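NAD-dependent epimerase/dehydratase domain-containing protein (Ruegeria pomeroyi DSS-3, PDB 3IUS) is of unknown function but probably binds NAD, as expected of a Rossmann-type member of the NAD-dependent epimerase/dehydratase family. Local coordinates at residues 137-140 / 145-148; 147-152 / 193-198; 203-208 / 262-267. All coordinates share one frame; numbering follows the deposited sequence.

Contact 1: 137-140 / 145-148; sequences QWQA and PLHV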
# COMPACT_ATOMS: atom_id res chain seq x y z
N GLN A 137 -13.37 -1.28 11.91
CA GLN A 137 -14.15 -2.50 11.76
C GLN A 137 -13.27 -3.73 11.96
O GLN A 137 -13.63 -4.65 12.70
CB GLN A 137 -14.85 -2.53 10.39
CG GLN A 137 -15.98 -1.51 10.28
CD GLN A 137 -16.50 -1.35 8.85
OE1 GLN A 137 -15.84 -1.75 7.88
NE2 GLN A 137 -17.67 -0.75 8.72
N TRP A 138 -12.11 -3.74 11.33
CA TRP A 138 -11.16 -4.84 11.51
C TRP A 138 -10.69 -4.94 12.97
O TRP A 138 -10.66 -6.03 13.53
CB TRP A 138 -9.98 -4.69 10.56
CG TRP A 138 -10.31 -5.12 9.17
CD1 TRP A 138 -10.53 -4.32 8.08
CD2 TRP A 138 -10.48 -6.47 8.71
NE1 TRP A 138 -10.82 -5.09 6.98
CE2 TRP A 138 -10.79 -6.41 7.34
CE3 TRP A 138 -10.39 -7.72 9.33
CZ2 TRP A 138 -11.02 -7.55 6.58
CZ3 TRP A 138 -10.61 -8.85 8.58
CH2 TRP A 138 -10.92 -8.76 7.21
N GLN A 139 -10.36 -3.81 13.58
CA GLN A 139 -9.86 -3.81 14.95
C GLN A 139 -10.91 -4.25 15.97
O GLN A 139 -10.57 -4.56 17.12
CB GLN A 139 -9.29 -2.44 15.33
CG GLN A 139 -8.00 -2.06 14.61
CD GLN A 139 -6.76 -2.64 15.26
OE1 GLN A 139 -6.85 -3.47 16.16
NE2 GLN A 139 -5.59 -2.20 14.81
N ALA A 140 -12.18 -4.28 15.56
CA ALA A 140 -13.26 -4.68 16.47
C ALA A 140 -13.47 -6.19 16.55
O ALA A 140 -14.10 -6.68 17.49
CB ALA A 140 -14.55 -3.98 16.09
N PRO A 145 -5.87 -11.90 14.96
CA PRO A 145 -4.46 -11.50 14.99
C PRO A 145 -4.22 -10.40 13.96
O PRO A 145 -3.45 -10.61 13.02
CB PRO A 145 -3.72 -12.77 14.55
CG PRO A 145 -4.77 -13.84 14.40
CD PRO A 145 -6.08 -13.16 14.24
N LEU A 146 -4.87 -9.26 14.15
CA LEU A 146 -4.90 -8.20 13.15
C LEU A 146 -3.65 -7.32 13.17
O LEU A 146 -3.14 -6.97 14.23
CB LEU A 146 -6.13 -7.31 13.35
CG LEU A 146 -6.20 -6.11 12.42
CD1 LEU A 146 -6.50 -6.56 10.98
CD2 LEU A 146 -7.23 -5.10 12.91
N HIS A 147 -3.19 -6.94 11.98
CA HIS A 147 -2.08 -6.03 11.84
C HIS A 147 -2.51 -5.07 10.76
O HIS A 147 -3.03 -5.51 9.74
CB HIS A 147 -0.81 -6.77 11.41
CG HIS A 147 -0.43 -7.88 12.35
ND1 HIS A 147 -1.12 -9.07 12.41
CD2 HIS A 147 0.55 -7.97 13.27
CE1 HIS A 147 -0.58 -9.85 13.33
NE2 HIS A 147 0.44 -9.21 13.87
N VAL A 148 -2.35 -3.78 11.02
CA VAL A 148 -2.71 -2.76 10.05
C VAL A 148 -1.46 -2.13 9.48
O VAL A 148 -0.55 -1.73 10.22
CB VAL A 148 -3.58 -1.66 10.70
CG1 VAL A 148 -3.74 -0.47 9.74
CG2 VAL A 148 -4.94 -2.22 11.11
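W138 meets L146 where the end of helix 126-140 faces the start of strand 146-155. The touching part of W138 is the root of its side chain. Its CB lies 3.6 Å from L146 CD2. The indole itself is not laid across the strand. With CG beside the backbone N and anti to the carbonyl carbon (chi1 -78°), the ring leads away from the strand. There it stacks with the ring of Y100, and its NE1 is hydrogen-bonded to D78 OD1. Helix 79-90 also packs against it, through V80, L81 and I88. L146 CD1 comes near this ring obliquely and reaches W138 CB at 4.0 Å.

Q139 comes next and is more exposed. L146 CD2 also sits close to its backbone, 3.5 Å from Q139 N. The Q139 side chain is bent and crosses that of L146 at about a right angle. Q139 CD lies 3.4 Å from L146 CD2, with CG a little farther at 3.6 Å. Beyond them, Q139 NE2 stands 3.8 Å from V148 CG2 and makes a weak hydrogen bond to G202 O. Two conformers are deposited for Q139, so the contacts of its side chain are less certain than the packing at W138.

L146 can reach both residues because its CG is anti to the backbone N (chi1 176°), which extends the methyls toward the helix. No hydrogen bond joins the two segments, and the contact is mainly apolar. Strand 97-103, helix 126-140 and strand 146-155 form a beta-alpha-beta crossover between parallel neighbours, the repeating element of a Rossmann-type fold.

Contact 2: 147-152 / 193-198; sequences HVFRLA and AASMAR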
# COMPACT_ATOMS: atom_id res chain seq x y z
N HIS A 147 -3.19 -6.94 11.98
CA HIS A 147 -2.08 -6.03 11.84
C HIS A 147 -2.51 -5.07 10.76
O HIS A 147 -3.03 -5.51 9.74
CB HIS A 147 -0.81 -6.77 11.41
CG HIS A 147 -0.43 -7.88 12.35
ND1 HIS A 147 -1.12 -9.07 12.41
CD2 HIS A 147 0.55 -7.97 13.27
CE1 HIS A 147 -0.58 -9.85 13.33
NE2 HIS A 147 0.44 -9.21 13.87
N VAL A 148 -2.35 -3.78 11.02
CA VAL A 148 -2.71 -2.76 10.05
C VAL A 148 -1.46 -2.13 9.48
O VAL A 148 -0.55 -1.73 10.22
CB VAL A 148 -3.58 -1.66 10.70
CG1 VAL A 148 -3.74 -0.47 9.74
CG2 VAL A 148 -4.94 -2.22 11.11
N PHE A 149 -1.41 -2.03 8.15
CA PHE A 149 -0.26 -1.46 7.47
C PHE A 149 -0.71 -0.25 6.70
O PHE A 149 -1.44 -0.37 5.72
CB PHE A 149 0.36 -2.50 6.53
CG PHE A 149 0.82 -3.75 7.23
CD1 PHE A 149 2.10 -3.84 7.73
CD2 PHE A 149 -0.04 -4.82 7.39
CE1 PHE A 149 2.53 -4.98 8.39
CE2 PHE A 149 0.37 -5.97 8.04
CZ PHE A 149 1.66 -6.04 8.54
N ARG A 150 -0.28 0.93 7.16
CA ARG A 150 -0.63 2.17 6.50
C ARG A 150 0.41 2.46 5.42
O ARG A 150 1.52 2.91 5.71
CB ARG A 150 -0.77 3.31 7.52
CG ARG A 150 -1.77 2.95 8.63
CD ARG A 150 -1.96 4.05 9.67
NE ARG A 150 -3.06 3.71 10.58
CZ ARG A 150 -3.21 4.20 11.81
NH1 ARG A 150 -2.31 5.04 12.30
NH2 ARG A 150 -4.24 3.82 12.55
N LEU A 151 0.02 2.18 4.19
CA LEU A 151 0.93 2.25 3.05
C LEU A 151 1.02 3.66 2.50
O LEU A 151 0.02 4.35 2.38
CB LEU A 151 0.47 1.29 1.95
CG LEU A 151 0.27 -0.19 2.31
CD1 LEU A 151 -0.21 -0.98 1.09
CD2 LEU A 151 1.56 -0.78 2.86
N ALA A 152 2.24 4.08 2.18
CA ALA A 152 2.44 5.33 1.48
C ALA A 152 2.15 5.10 -0.01
O ALA A 152 1.66 4.04 -0.40
CB ALA A 152 3.87 5.83 1.69
N ALA A 193 6.20 -9.82 5.05
CA ALA A 193 6.89 -11.05 5.41
C ALA A 193 7.40 -10.98 6.85
O ALA A 193 7.21 -11.93 7.63
CB ALA A 193 8.04 -11.32 4.44
N ALA A 194 8.01 -9.86 7.22
CA ALA A 194 8.54 -9.70 8.58
C ALA A 194 7.44 -9.81 9.64
O ALA A 194 7.61 -10.45 10.68
CB ALA A 194 9.28 -8.38 8.72
N SER A 195 6.30 -9.18 9.37
CA SER A 195 5.18 -9.20 10.30
C SER A 195 4.62 -10.61 10.41
O SER A 195 4.32 -11.09 11.52
CB SER A 195 4.08 -8.22 9.86
OG SER A 195 2.99 -8.25 10.76
N MSE A 196 4.48 -11.29 9.28
CA MSE A 196 4.09 -12.71 9.30
C MSE A 196 5.00 -13.50 10.24
O MSE A 196 4.54 -14.38 10.96
CB MSE A 196 4.11 -13.31 7.89
CG MSE A 196 2.80 -13.17 7.12
SE MSE A 196 3.06 -13.13 5.18
CE MSE A 196 1.20 -13.25 4.65
N ALA A 197 6.30 -13.18 10.23
CA ALA A 197 7.27 -13.91 11.05
C ALA A 197 7.20 -13.55 12.54
O ALA A 197 7.44 -14.41 13.40
CB ALA A 197 8.68 -13.69 10.52
N ARG A 198 6.89 -12.29 12.83
CA ARG A 198 6.75 -11.82 14.21
C ARG A 198 5.37 -11.20 14.46
O ARG A 198 5.25 -9.98 14.58
CB ARG A 198 7.82 -10.77 14.54
CG ARG A 198 9.27 -11.21 14.38
CD ARG A 198 10.21 -10.08 14.80
NE ARG A 198 11.59 -10.29 14.38
CZ ARG A 198 12.56 -9.38 14.51
NH1 ARG A 198 12.31 -8.19 15.04
NH2 ARG A 198 13.80 -9.67 14.10
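H147 on strand 146-155 and S195 on helix 185-197 are the closest backbone pair, with their CA atoms 8.1 Å apart. Side chains fill that distance. H147 and F149, two residues apart, both point toward the helix, and S195 meets both rings. At chi1 180° its OG swings opposite the backbone N and comes against both rings. OG lies 3.4 Å from F149 CZ, at the ring edge and near its plane. S195 CB reaches the same CZ at 3.5 Å, also in the ring plane. The approach to H147 is oblique, with OG 3.5 Å from CD2.

These are van der Waals contacts. The polar partner of S195 OG is W97 NE1, whose ring also stacks on H147. The imidazole is held at both nitrogens: ND1 bonds to V98 O, and NE2 bonds to the backbone N of D200. F149 is further enclosed by V191 and L192 of the same helix, and its ring meets that of Y205. The contact thus packs a helix onto one face of the central parallel sheet, as in the alpha/beta/alpha sandwich of Rossmann-type domains.

Contact 3: 203-208 / 262-267; sequences AVYNVC and EELGVR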
# COMPACT_ATOMS: atom_id res chain seq x y z
N ALA A 203 -1.23 -4.52 16.27
CA ALA A 203 -0.19 -3.56 15.92
C ALA A 203 -0.55 -2.81 14.65
O ALA A 203 -1.17 -3.36 13.76
CB ALA A 203 1.15 -4.25 15.76
N VAL A 204 -0.15 -1.54 14.61
CA VAL A 204 -0.25 -0.70 13.41
C VAL A 204 1.16 -0.30 13.00
O VAL A 204 1.97 0.07 13.84
CB VAL A 204 -1.07 0.57 13.70
CG1 VAL A 204 -1.16 1.45 12.45
CG2 VAL A 204 -2.46 0.21 14.19
N TYR A 205 1.45 -0.35 11.70
CA TYR A 205 2.77 -0.00 11.20
C TYR A 205 2.62 0.94 10.03
O TYR A 205 1.89 0.63 9.09
CB TYR A 205 3.51 -1.24 10.68
CG TYR A 205 3.59 -2.37 11.67
CD1 TYR A 205 4.63 -2.43 12.58
CD2 TYR A 205 2.65 -3.39 11.67
CE1 TYR A 205 4.71 -3.47 13.49
CE2 TYR A 205 2.72 -4.43 12.57
CZ TYR A 205 3.76 -4.47 13.47
OH TYR A 205 3.83 -5.51 14.37
N ASN A 206 3.31 2.07 10.10
CA ASN A 206 3.48 2.93 8.93
C ASN A 206 4.46 2.27 7.97
O ASN A 206 5.52 1.82 8.39
CB ASN A 206 4.05 4.29 9.33
CG ASN A 206 3.06 5.14 10.08
OD1 ASN A 206 3.45 6.08 10.78
ND2 ASN A 206 1.78 4.82 9.95
N VAL A 207 4.13 2.25 6.68
CA VAL A 207 5.01 1.63 5.71
C VAL A 207 5.35 2.64 4.64
O VAL A 207 4.61 2.81 3.67
CB VAL A 207 4.40 0.35 5.09
CG1 VAL A 207 5.41 -0.33 4.18
CG2 VAL A 207 3.96 -0.61 6.19
N CYS A 208 6.46 3.34 4.85
CA CYS A 208 6.91 4.40 3.96
C CYS A 208 8.43 4.45 4.03
O CYS A 208 9.02 3.90 4.96
CB CYS A 208 6.34 5.75 4.41
SG CYS A 208 6.67 6.13 6.16
N GLU A 262 12.42 -1.05 14.06
CA GLU A 262 12.77 -1.44 15.42
C GLU A 262 12.04 -2.67 15.92
O GLU A 262 12.59 -3.46 16.70
CB GLU A 262 12.52 -0.27 16.38
CG GLU A 262 13.46 0.91 16.18
CD GLU A 262 13.05 2.12 16.99
OE1 GLU A 262 12.70 1.95 18.18
OE2 GLU A 262 13.06 3.24 16.45
N GLU A 263 10.80 -2.85 15.49
CA GLU A 263 10.00 -3.97 15.96
C GLU A 263 10.07 -5.16 15.02
O GLU A 263 10.16 -6.30 15.47
CB GLU A 263 8.54 -3.54 16.19
CG GLU A 263 8.38 -2.45 17.24
CD GLU A 263 6.93 -2.17 17.61
OE1 GLU A 263 6.03 -2.88 17.10
OE2 GLU A 263 6.68 -1.24 18.41
N LEU A 264 10.06 -4.90 13.71
CA LEU A 264 10.03 -5.98 12.72
C LEU A 264 11.40 -6.35 12.17
O LEU A 264 11.53 -7.37 11.49
CB LEU A 264 9.10 -5.62 11.55
CG LEU A 264 7.63 -5.36 11.86
CD1 LEU A 264 6.83 -5.20 10.57
CD2 LEU A 264 7.04 -6.46 12.75
N GLY A 265 12.40 -5.52 12.41
CA GLY A 265 13.75 -5.79 11.93
C GLY A 265 13.94 -5.51 10.46
O GLY A 265 14.92 -5.95 9.85
N VAL A 266 13.01 -4.77 9.87
CA VAL A 266 13.09 -4.45 8.45
C VAL A 266 14.18 -3.43 8.16
O VAL A 266 14.34 -2.44 8.87
CB VAL A 266 11.74 -3.91 7.91
CG1 VAL A 266 11.94 -3.21 6.56
CG2 VAL A 266 10.73 -5.04 7.80
N ARG A 267 14.94 -3.68 7.10
CA ARG A 267 15.90 -2.72 6.61
C ARG A 267 15.56 -2.40 5.15
O ARG A 267 15.65 -3.27 4.28
CB ARG A 267 17.33 -3.25 6.74
CG ARG A 267 18.39 -2.23 6.37
CD ARG A 267 19.77 -2.55 6.95
NE ARG A 267 20.64 -1.38 6.83
CZ ARG A 267 21.15 -0.95 5.68
NH1 ARG A 267 21.92 0.13 5.66
NH2 ARG A 267 20.89 -1.60 4.56
O HOH W 1 5.12 -5.30 16.76
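Y205 packs against L264 where a strand of the Rossmann-type parallel sheet is covered by the loop after helix 258-262. The tight part is apolar. L264 CD1 sits over one face of the Y205 ring, 4.1 Å from the centroid and 16° off the ring normal, a CH-pi contact displaced toward the rim. The rest of the isobutyl group follows the ring outward. L264 CG lies 3.8 Å from Y205 CE1, and L264 CD2 lies 3.7 Å from Y205 OH. In the leucine, chi1 -60° sets CG against the ring, and chi2 -173° then brings both methyls to the tyrosine. V191 and A194 of helix 185-197 also touch L264. Y205 and L264 are both buried.

The other side is looser and wetter. E263 is exposed, and its extended side chain brings OE1 only to 3.9 Å from Y205 CE1, obliquely to the ring. The two polar ends are joined through a water instead. A phenylalanine at Y205 would probably leave this water without its hydroxyl donor and weaken the link to E263. The E263 backbone has a separate tie, since its O accepts a hydrogen bond from R198 NH1. In the bridge, Y205 OH donates to the water at 2.7 Å, and the water donates to E263 OE1 at 2.6 Å.

From the N terminus, contact 1 comes first and closes a short loop between helix 126-140 and strand 146-155. Contact 2 starts on that same strand, sharing H147 and V148, and closes a longer loop at helix 185-197. Contact 3 then opens at strand 204-207 and closes a still longer loop at 262-267. The loops run in series, with only this overlap between the first two. Alternate residues of strand 146-155 serve the two helices: L146 and V148 face one, H147 and F149 the other. Probable backbone hydrogen bonds from V148 O to Y205 N and from R150 O to V207 N join the neighbouring strands, so all three contacts meet at one sheet.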